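Local coordinates for FMN-binding domain-containing protein (PDB 3O6U), which is of unknown function but belongs to the FMN-binding domain family and so may bind flavin mononucleotide, at residues A[21-26]-A[96-101]; A[37-42]-A[92-97]; A[46-51]-A[64-69]. All coordinates share one frame; numbering follows the deposited sequence.

Contact 1. Residues A[21-26]-A[96-101]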
loop_
_atom_site.group_PDB
_atom_site.type_symbol
_atom_site.label_atom_id
_atom_site.label_comp_id
_atom_site.label_asym_id
_atom_site.label_seq_id
_atom_site.Cartn_x
_atom_site.Cartn_y
_atom_site.Cartn_z
ATOM N N ALA A 21 0.039 4.786 -5.998
ATOM C CA ALA A 21 -0.007 3.620 -5.122
ATOM C C ALA A 21 -1.448 3.249 -4.729
ATOM O O ALA A 21 -2.313 4.099 -4.466
ATOM C CB ALA A 21 0.886 3.799 -3.905
ATOM N N LYS A 22 -1.655 1.942 -4.680
ATOM C CA LYS A 22 -2.939 1.340 -4.430
ATOM C C LYS A 22 -2.879 0.356 -3.272
ATOM O O LYS A 22 -1.950 -0.445 -3.188
ATOM C CB LYS A 22 -3.329 0.578 -5.705
ATOM C CG LYS A 22 -4.794 0.506 -5.980
ATOM C CD LYS A 22 -5.076 -0.439 -7.118
ATOM C CE LYS A 22 -6.541 -0.830 -7.122
ATOM N NZ LYS A 22 -7.075 -0.988 -8.501
ATOM N N LEU A 23 -3.845 0.444 -2.370
ATOM C CA LEU A 23 -3.938 -0.522 -1.294
ATOM C C LEU A 23 -5.333 -1.142 -1.277
ATOM O O LEU A 23 -6.339 -0.424 -1.218
ATOM C CB LEU A 23 -3.670 0.118 0.071
ATOM C CG LEU A 23 -3.932 -0.762 1.304
ATOM C CD1 LEU A 23 -3.108 -2.051 1.235
ATOM C CD2 LEU A 23 -3.596 0.033 2.570
ATOM N N SER A 24 -5.389 -2.470 -1.374
ATOM C CA SER A 24 -6.662 -3.159 -1.253
ATOM C C SER A 24 -6.629 -4.063 -0.039
ATOM O O SER A 24 -5.586 -4.627 0.303
ATOM C CB SER A 24 -6.985 -4.036 -2.467
ATOM O OG SER A 24 -7.594 -3.263 -3.471
ATOM N N ILE A 25 -7.772 -4.167 0.628
ATOM C CA ILE A 25 -7.874 -5.092 1.728
ATOM C C ILE A 25 -9.192 -5.856 1.668
ATOM O O ILE A 25 -10.142 -5.475 0.969
ATOM C CB ILE A 25 -7.745 -4.414 3.147
ATOM C CG1 ILE A 25 -8.828 -3.350 3.361
ATOM C CG2 ILE A 25 -6.344 -3.838 3.317
ATOM C CD1 ILE A 25 -8.984 -2.963 4.829
ATOM N N LYS A 26 -9.201 -6.993 2.340
ATOM C CA LYS A 26 -10.427 -7.753 2.460
ATOM C C LYS A 26 -10.592 -7.930 3.982
ATOM O O LYS A 26 -9.641 -8.230 4.712
ATOM C CB LYS A 26 -10.361 -9.098 1.710
ATOM C CG LYS A 26 -11.649 -9.927 1.776
ATOM C CD LYS A 26 -11.527 -11.267 1.014
ATOM C CE LYS A 26 -11.445 -11.077 -0.497
ATOM N NZ LYS A 26 -12.703 -10.527 -1.082
ATOM N N ASN A 96 5.843 5.019 4.784
ATOM C CA ASN A 96 5.018 6.167 5.158
ATOM C C ASN A 96 3.847 6.328 4.186
ATOM O O ASN A 96 2.715 6.534 4.612
ATOM C CB ASN A 96 5.871 7.429 5.198
ATOM C CG ASN A 96 6.784 7.485 6.425
ATOM O OD1 ASN A 96 7.744 8.255 6.452
ATOM N ND2 ASN A 96 6.475 6.688 7.445
ATOM N N GLN A 97 4.110 6.264 2.883
ATOM C CA GLN A 97 3.012 6.319 1.927
ATOM C C GLN A 97 2.001 5.194 2.253
ATOM O O GLN A 97 0.801 5.458 2.374
ATOM C CB GLN A 97 3.549 6.163 0.505
ATOM C CG GLN A 97 2.470 5.986 -0.559
ATOM C CD GLN A 97 2.990 6.259 -1.955
ATOM O OE1 GLN A 97 2.896 7.377 -2.448
ATOM N NE2 GLN A 97 3.567 5.250 -2.585
ATOM N N PHE A 98 2.489 3.956 2.412
ATOM C CA PHE A 98 1.642 2.801 2.761
ATOM C C PHE A 98 0.818 3.071 4.014
ATOM O O PHE A 98 -0.384 2.774 4.039
ATOM C CB PHE A 98 2.491 1.540 3.005
ATOM C CG PHE A 98 1.682 0.291 3.389
ATOM C CD1 PHE A 98 1.103 -0.523 2.416
ATOM C CD2 PHE A 98 1.516 -0.069 4.732
ATOM C CE1 PHE A 98 0.387 -1.676 2.770
ATOM C CE2 PHE A 98 0.804 -1.210 5.085
ATOM C CZ PHE A 98 0.233 -2.014 4.102
ATOM N N LYS A 99 1.457 3.624 5.045
ATOM C CA LYS A 99 0.763 3.907 6.295
ATOM C C LYS A 99 -0.411 4.856 6.104
ATOM O O LYS A 99 -1.479 4.608 6.658
ATOM C CB LYS A 99 1.745 4.424 7.371
ATOM C CG LYS A 99 2.730 3.323 7.832
ATOM C CD LYS A 99 3.791 3.800 8.829
ATOM C CE LYS A 99 3.170 4.207 10.156
ATOM N NZ LYS A 99 4.155 4.211 11.272
ATOM N N LYS A 100 -0.252 5.906 5.293
ATOM C CA LYS A 100 -1.370 6.841 5.067
ATOM C C LYS A 100 -2.574 6.159 4.384
ATOM O O LYS A 100 -3.722 6.354 4.795
ATOM C CB LYS A 100 -0.911 8.068 4.268
ATOM C CG LYS A 100 0.034 9.009 5.052
ATOM C CD LYS A 100 0.432 10.235 4.225
ATOM C CE LYS A 100 1.414 11.163 4.962
ATOM N NZ LYS A 100 2.844 10.935 4.579
ATOM N N LEU A 101 -2.302 5.350 3.358
ATOM C CA LEU A 101 -3.338 4.587 2.651
ATOM C C LEU A 101 -4.016 3.591 3.624
ATOM O O LEU A 101 -5.242 3.438 3.604
ATOM C CB LEU A 101 -2.723 3.859 1.444
ATOM C CG LEU A 101 -2.230 4.766 0.301
ATOM C CD1 LEU A 101 -1.583 3.952 -0.807
ATOM C CD2 LEU A 101 -3.389 5.552 -0.236
#
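Q97 meets the strand 21-26 first, laying its amide against A21: NE2 lies 3.3 Å from A21 CB. The contact is plain van der Waals packing, since the polar end of Q97 bonds to Y37 OH on the adjoining strand 32-41; a small methyl on A21 lets the amide pass close by. F98, the next residue, starts off to one side of the strand and swings its ring back. With CG anti to the backbone N (chi1 179°), its CE1 comes to 3.8 Å from L23 CD1, and the two side chains meet at a slant. L73 and L77 of helix 66-80 also touch the ring, so a large aromatic suits this buried, mainly apolar place between the strand and that helix. One turn on from Q97, L101 points toward the strand and is shared by two of its residues. Its CD1 reaches A21 CB at 4.0 Å, while its CB lies 4.1 Å from L23 CD2. That second methyl of L23 also touches the backbone of L101, at 3.7 Å from C, so the forked leucine bridges F98 and L101 with one branch each. A21 and L23 alternate with K22, which turns to the other face of the sheet. The helix crosses the strand at -47°, a mainly apolar, buried interface of an alpha/beta fold in which helix 92-111 packs on one face of the sheet.

Contact 2. Residues A[37-42]-A[92-97]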
loop_
_atom_site.group_PDB
_atom_site.type_symbol
_atom_site.label_atom_id
_atom_site.label_comp_id
_atom_site.label_asym_id
_atom_site.label_seq_id
_atom_site.Cartn_x
_atom_site.Cartn_y
_atom_site.Cartn_z
ATOM N N TYR A 37 -0.856 -4.337 -1.861
ATOM C CA TYR A 37 -0.316 -2.999 -2.062
ATOM C C TYR A 37 0.647 -2.918 -3.239
ATOM O O TYR A 37 1.614 -3.664 -3.309
ATOM C CB TYR A 37 0.384 -2.514 -0.777
ATOM C CG TYR A 37 1.153 -1.219 -0.924
ATOM C CD1 TYR A 37 0.500 0.010 -0.887
ATOM C CD2 TYR A 37 2.535 -1.225 -1.100
ATOM C CE1 TYR A 37 1.206 1.208 -1.023
ATOM C CE2 TYR A 37 3.249 -0.036 -1.241
ATOM C CZ TYR A 37 2.580 1.176 -1.197
ATOM O OH TYR A 37 3.276 2.356 -1.326
ATOM N N ASN A 38 0.378 -1.992 -4.150
ATOM C CA ASN A 38 1.223 -1.798 -5.307
ATOM C C ASN A 38 1.503 -0.363 -5.698
ATOM O O ASN A 38 0.582 0.457 -5.776
ATOM C CB ASN A 38 0.599 -2.441 -6.555
ATOM C CG ASN A 38 0.608 -3.939 -6.516
ATOM O OD1 ASN A 38 1.649 -4.570 -6.694
ATOM N ND2 ASN A 38 -0.551 -4.525 -6.275
ATOM N N GLU A 39 2.788 -0.069 -5.901
ATOM C CA GLU A 39 3.185 1.199 -6.504
ATOM C C GLU A 39 3.173 0.821 -8.011
ATOM O O GLU A 39 3.483 -0.305 -8.394
ATOM C CB GLU A 39 4.541 1.649 -6.007
ATOM C CG GLU A 39 4.455 1.995 -4.508
ATOM C CD GLU A 39 5.807 2.081 -3.819
ATOM O OE1 GLU A 39 6.840 1.888 -4.494
ATOM O OE2 GLU A 39 5.837 2.343 -2.593
ATOM N N PHE A 40 2.790 1.756 -8.860
ATOM C CA PHE A 40 2.614 1.417 -10.268
ATOM C C PHE A 40 2.514 2.653 -11.134
ATOM O O PHE A 40 2.194 3.739 -10.666
ATOM C CB PHE A 40 1.342 0.550 -10.415
ATOM C CG PHE A 40 0.052 1.293 -10.144
ATOM C CD1 PHE A 40 -0.681 1.853 -11.195
ATOM C CD2 PHE A 40 -0.431 1.437 -8.844
ATOM C CE1 PHE A 40 -1.879 2.547 -10.955
ATOM C CE2 PHE A 40 -1.621 2.127 -8.600
ATOM C CZ PHE A 40 -2.343 2.684 -9.660
ATOM N N ASN A 41 2.772 2.473 -12.414
ATOM C CA ASN A 41 2.770 3.602 -13.315
ATOM C C ASN A 41 1.346 4.030 -13.635
ATOM O O ASN A 41 0.552 3.244 -14.157
ATOM C CB ASN A 41 3.577 3.230 -14.568
ATOM C CG ASN A 41 3.641 4.342 -15.581
ATOM O OD1 ASN A 41 2.720 4.526 -16.378
ATOM N ND2 ASN A 41 4.729 5.103 -15.555
ATOM N N GLY A 42 1.034 5.275 -13.283
ATOM C CA GLY A 42 -0.289 5.822 -13.518
ATOM C C GLY A 42 -0.880 5.571 -14.895
ATOM O O GLY A 42 -2.028 5.160 -15.012
ATOM N N THR A 92 11.703 3.848 3.630
ATOM C CA THR A 92 10.948 4.674 4.565
ATOM C C THR A 92 9.829 5.435 3.888
ATOM O O THR A 92 8.773 5.671 4.469
ATOM C CB THR A 92 11.891 5.683 5.292
ATOM O OG1 THR A 92 12.772 4.966 6.165
ATOM C CG2 THR A 92 11.091 6.687 6.115
ATOM N N SER A 93 10.079 5.812 2.647
ATOM C CA SER A 93 9.132 6.566 1.838
ATOM C C SER A 93 7.865 5.745 1.597
ATOM O O SER A 93 6.753 6.196 1.876
ATOM C CB SER A 93 9.802 6.925 0.508
ATOM O OG SER A 93 9.254 8.106 -0.030
ATOM N N SER A 94 8.039 4.535 1.082
ATOM C CA SER A 94 6.912 3.657 0.817
ATOM C C SER A 94 6.205 3.236 2.113
ATOM O O SER A 94 4.977 3.120 2.156
ATOM C CB SER A 94 7.401 2.450 0.028
ATOM O OG SER A 94 7.961 2.890 -1.200
ATOM N N SER A 95 6.964 3.038 3.182
ATOM C CA SER A 95 6.347 2.669 4.442
ATOM C C SER A 95 5.385 3.773 4.876
ATOM O O SER A 95 4.244 3.501 5.262
ATOM C CB SER A 95 7.428 2.436 5.498
ATOM O OG SER A 95 8.312 1.417 5.058
ATOM N N ASN A 96 5.843 5.019 4.784
ATOM C CA ASN A 96 5.018 6.167 5.158
ATOM C C ASN A 96 3.847 6.328 4.186
ATOM O O ASN A 96 2.715 6.534 4.612
ATOM C CB ASN A 96 5.871 7.429 5.198
ATOM C CG ASN A 96 6.784 7.485 6.425
ATOM O OD1 ASN A 96 7.744 8.255 6.452
ATOM N ND2 ASN A 96 6.475 6.688 7.445
ATOM N N GLN A 97 4.110 6.264 2.883
ATOM C CA GLN A 97 3.012 6.319 1.927
ATOM C C GLN A 97 2.001 5.194 2.253
ATOM O O GLN A 97 0.801 5.458 2.374
ATOM C CB GLN A 97 3.549 6.163 0.505
ATOM C CG GLN A 97 2.470 5.986 -0.559
ATOM C CD GLN A 97 2.990 6.259 -1.955
ATOM O OE1 GLN A 97 2.896 7.377 -2.448
ATOM N NE2 GLN A 97 3.567 5.250 -2.585
#
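Strand 37-41 and the first turns of the helix at 92-97 cross at 115° with their axes 10.9 Å apart, E39 and S94 being the closest pair of CA atoms, and long polar side chains bridge the space between the two backbones. E39 is the acceptor at the centre. S94 OG gives a hydrogen bond of 2.6 Å to E39 OE2, on the syn lone pair, the side of the other carboxylate oxygen. The hydroxyl of Y37 bonds the same oxygen, Y37 OH to E39 OE2 being 2.9 Å, but takes the anti lone pair. Two donors on two lone pairs thus hold the carboxylate from different directions and limit its rotation. Q97 completes the chain of bonds: its NE2 donates to Y37 OH at 3.2 Å, nearly straight at 167°, with the hydroxyl close to the amide plane. Y37 OH therefore receives one bond and gives another, a role that suits a phenol, whose hydroxyl can both accept and donate. Having CG anti to its backbone N (chi1 172°), Y37 reaches across to the helix, where the amide nitrogen sits at the ring's edge; the amide and ring planes are well inclined to each other. Serine suits the position on the helix, being short enough to let the longer glutamate come up to it. The second oxygen, E39 OE1, pairs with K48 NZ in a salt bridge and is hydrogen-bonded to Y69 OH; the nearby lysine would probably favour the ionised carboxylate in this buried setting. Around the site, E70 and E74 of helix 66-80 accept from the backbone N of E39 and Y37, A21 of strand 19-27 backs Y37, and F98, further along helix 92-111, meets the tyrosine ring edge-to-face.

Contact 3. Residues A[46-51]-A[64-69]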
loop_
_atom_site.group_PDB
_atom_site.type_symbol
_atom_site.label_atom_id
_atom_site.label_comp_id
_atom_site.label_asym_id
_atom_site.label_seq_id
_atom_site.Cartn_x
_atom_site.Cartn_y
_atom_site.Cartn_z
ATOM N N ALA A 46 2.093 -0.491 -15.298
ATOM C CA ALA A 46 3.176 -1.402 -14.967
ATOM C C ALA A 46 3.454 -1.302 -13.458
ATOM O O ALA A 46 3.615 -0.214 -12.890
ATOM C CB ALA A 46 4.450 -1.028 -15.722
HETATM N N MSE A 47 3.456 -2.465 -12.831
HETATM C CA MSE A 47 3.757 -2.643 -11.416
HETATM C C MSE A 47 5.261 -2.481 -11.142
HETATM O O MSE A 47 6.105 -3.069 -11.814
HETATM C CB MSE A 47 3.308 -4.033 -11.009
HETATM C CG MSE A 47 1.823 -4.259 -11.293
HETATM SE SE MSE A 47 0.689 -3.133 -10.135
HETATM C CE MSE A 47 -0.793 -2.679 -11.333
ATOM N N LYS A 48 5.585 -1.673 -10.150
ATOM C CA LYS A 48 6.965 -1.424 -9.743
ATOM C C LYS A 48 7.673 -2.688 -9.224
ATOM O O LYS A 48 8.878 -2.847 -9.397
ATOM C CB LYS A 48 6.965 -0.368 -8.639
ATOM C CG LYS A 48 8.236 0.419 -8.495
ATOM C CD LYS A 48 8.183 1.301 -7.264
ATOM C CE LYS A 48 8.313 2.777 -7.602
ATOM N NZ LYS A 48 7.928 3.635 -6.422
ATOM N N ARG A 49 6.931 -3.603 -8.608
ATOM C CA ARG A 49 7.591 -4.777 -8.052
ATOM C C ARG A 49 7.948 -5.811 -9.100
ATOM O O ARG A 49 8.638 -6.791 -8.810
ATOM C CB ARG A 49 6.759 -5.356 -6.893
ATOM C CG ARG A 49 5.764 -6.454 -7.201
ATOM C CD ARG A 49 4.597 -6.224 -6.257
ATOM N NE ARG A 49 4.121 -7.417 -5.587
ATOM C CZ ARG A 49 3.333 -7.404 -4.515
ATOM N NH1 ARG A 49 2.925 -6.255 -3.979
ATOM N NH2 ARG A 49 2.967 -8.554 -3.969
ATOM N N GLU A 50 7.490 -5.557 -10.327
ATOM C CA GLU A 50 7.800 -6.409 -11.465
ATOM C C GLU A 50 8.942 -5.797 -12.279
ATOM O O GLU A 50 9.428 -6.418 -13.216
ATOM C CB GLU A 50 6.579 -6.576 -12.366
ATOM C CG GLU A 50 5.472 -7.433 -11.758
ATOM C CD GLU A 50 4.271 -7.561 -12.690
ATOM O OE1 GLU A 50 4.401 -7.228 -13.887
ATOM O OE2 GLU A 50 3.195 -8.002 -12.238
ATOM N N ASP A 51 9.378 -4.589 -11.923
ATOM C CA ASP A 51 10.457 -3.939 -12.668
ATOM C C ASP A 51 11.855 -4.288 -12.150
ATOM O O ASP A 51 12.315 -3.753 -11.146
ATOM C CB ASP A 51 10.264 -2.413 -12.673
ATOM C CG ASP A 51 11.350 -1.684 -13.454
ATOM O OD1 ASP A 51 12.465 -2.219 -13.602
ATOM O OD2 ASP A 51 11.105 -0.552 -13.905
ATOM N N ILE A 64 17.039 -2.537 -0.424
ATOM C CA ILE A 64 15.700 -3.133 -0.561
ATOM C C ILE A 64 14.714 -2.402 -1.490
ATOM O O ILE A 64 14.539 -1.188 -1.403
ATOM C CB ILE A 64 15.019 -3.333 0.870
ATOM C CG1 ILE A 64 13.863 -4.331 0.767
ATOM C CG2 ILE A 64 14.505 -2.021 1.440
ATOM C CD1 ILE A 64 13.030 -4.439 2.042
ATOM N N GLY A 65 14.087 -3.190 -2.366
ATOM C CA GLY A 65 13.111 -2.697 -3.330
ATOM C C GLY A 65 11.679 -3.207 -3.147
ATOM O O GLY A 65 11.408 -4.088 -2.318
ATOM N N PRO A 66 10.765 -2.698 -4.013
ATOM C CA PRO A 66 9.331 -3.052 -3.988
ATOM C C PRO A 66 9.001 -4.530 -3.921
ATOM O O PRO A 66 8.107 -4.946 -3.179
ATOM C CB PRO A 66 8.792 -2.417 -5.283
ATOM C CG PRO A 66 9.874 -1.468 -5.736
ATOM C CD PRO A 66 11.154 -2.065 -5.275
ATOM N N ALA A 67 9.732 -5.283 -4.715
ATOM C CA ALA A 67 9.608 -6.728 -4.792
ATOM C C ALA A 67 9.693 -7.311 -3.388
ATOM O O ALA A 67 9.004 -8.275 -3.076
ATOM C CB ALA A 67 10.691 -7.284 -5.691
ATOM N N GLU A 68 10.541 -6.712 -2.557
ATOM C CA GLU A 68 10.649 -7.101 -1.162
ATOM C C GLU A 68 9.735 -6.274 -0.223
ATOM O O GLU A 68 8.964 -6.860 0.544
ATOM C CB GLU A 68 12.090 -6.941 -0.660
ATOM C CG GLU A 68 13.119 -7.307 -1.711
ATOM C CD GLU A 68 14.513 -7.519 -1.152
ATOM O OE1 GLU A 68 15.185 -6.520 -0.807
ATOM O OE2 GLU A 68 14.935 -8.696 -1.055
ATOM N N TYR A 69 9.788 -4.937 -0.281
ATOM C CA TYR A 69 9.008 -4.183 0.695
ATOM C C TYR A 69 7.505 -4.231 0.579
ATOM O O TYR A 69 6.831 -4.213 1.615
ATOM C CB TYR A 69 9.501 -2.705 0.865
ATOM C CG TYR A 69 9.352 -1.745 -0.299
ATOM C CD1 TYR A 69 8.100 -1.353 -0.774
ATOM C CD2 TYR A 69 10.478 -1.184 -0.898
ATOM C CE1 TYR A 69 7.992 -0.436 -1.824
ATOM C CE2 TYR A 69 10.371 -0.287 -1.927
ATOM C CZ TYR A 69 9.138 0.083 -2.387
ATOM O OH TYR A 69 9.082 0.945 -3.452
#
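K48 and R49, in a short 3-10 turn after strand 32-41, pack against the first turn of helix 66-80 at P66, A67 and Y69; this is van der Waals packing between a connecting segment and a helix start, with no hydrogen bond between the two and the charged ends of both long side chains led elsewhere. The backbones run close, R49 and A67 having CA atoms 4.3 Å apart. K48 runs its methylene chain across P66 at about a right angle, CD lying 3.6 Å from P66 CG. Further on, the same CD comes to 3.9 Å from Y69 OH, while the ammonium group passes on to a salt bridge with E39 and makes a cation-pi contact with Y19. G65 occupies the N-cap position, and the N atoms of E68 and Y69 both donate to its O, coming from opposite faces of the carbonyl plane. Proline fits directly after it, because the first turn of a helix needs no backbone N-H there. Y69 holds its side chain between the backbone N and the carbonyl carbon (chi1 66°), which turns the ring back over the start of the helix, so that P66 CA sits 3.4 Å above its centre. R49 contributes its CB, 3.7 Å from A67 N and 3.9 Å from P66 CB. Beyond that its chain bends away at chi2 and chi3, carrying NH1 to salt bridges with E70 and E74 further along the helix.

From the N terminus, the chain lays down strands 19-27 and 32-41, neighbours in one sheet, and then the turn at 46-51 that leads to helix 52-62. Contact 3 closes the shortest loop, around that helix, by bringing 46-51 to the start of helix 66-80. Contact 2 joins strand 32-41 to the start of helix 92-111, and contact 1 runs from strand 19-27 to the same helix; contact 3 lies within both wider loops, while contacts 1 and 2 end on the same stretch of helix 92-111. Contacts 1 and 2 share N96 and Q97 and touch directly; contacts 2 and 3 meet through E39 with K48 and Y69, linking sheet, both long helices and turn.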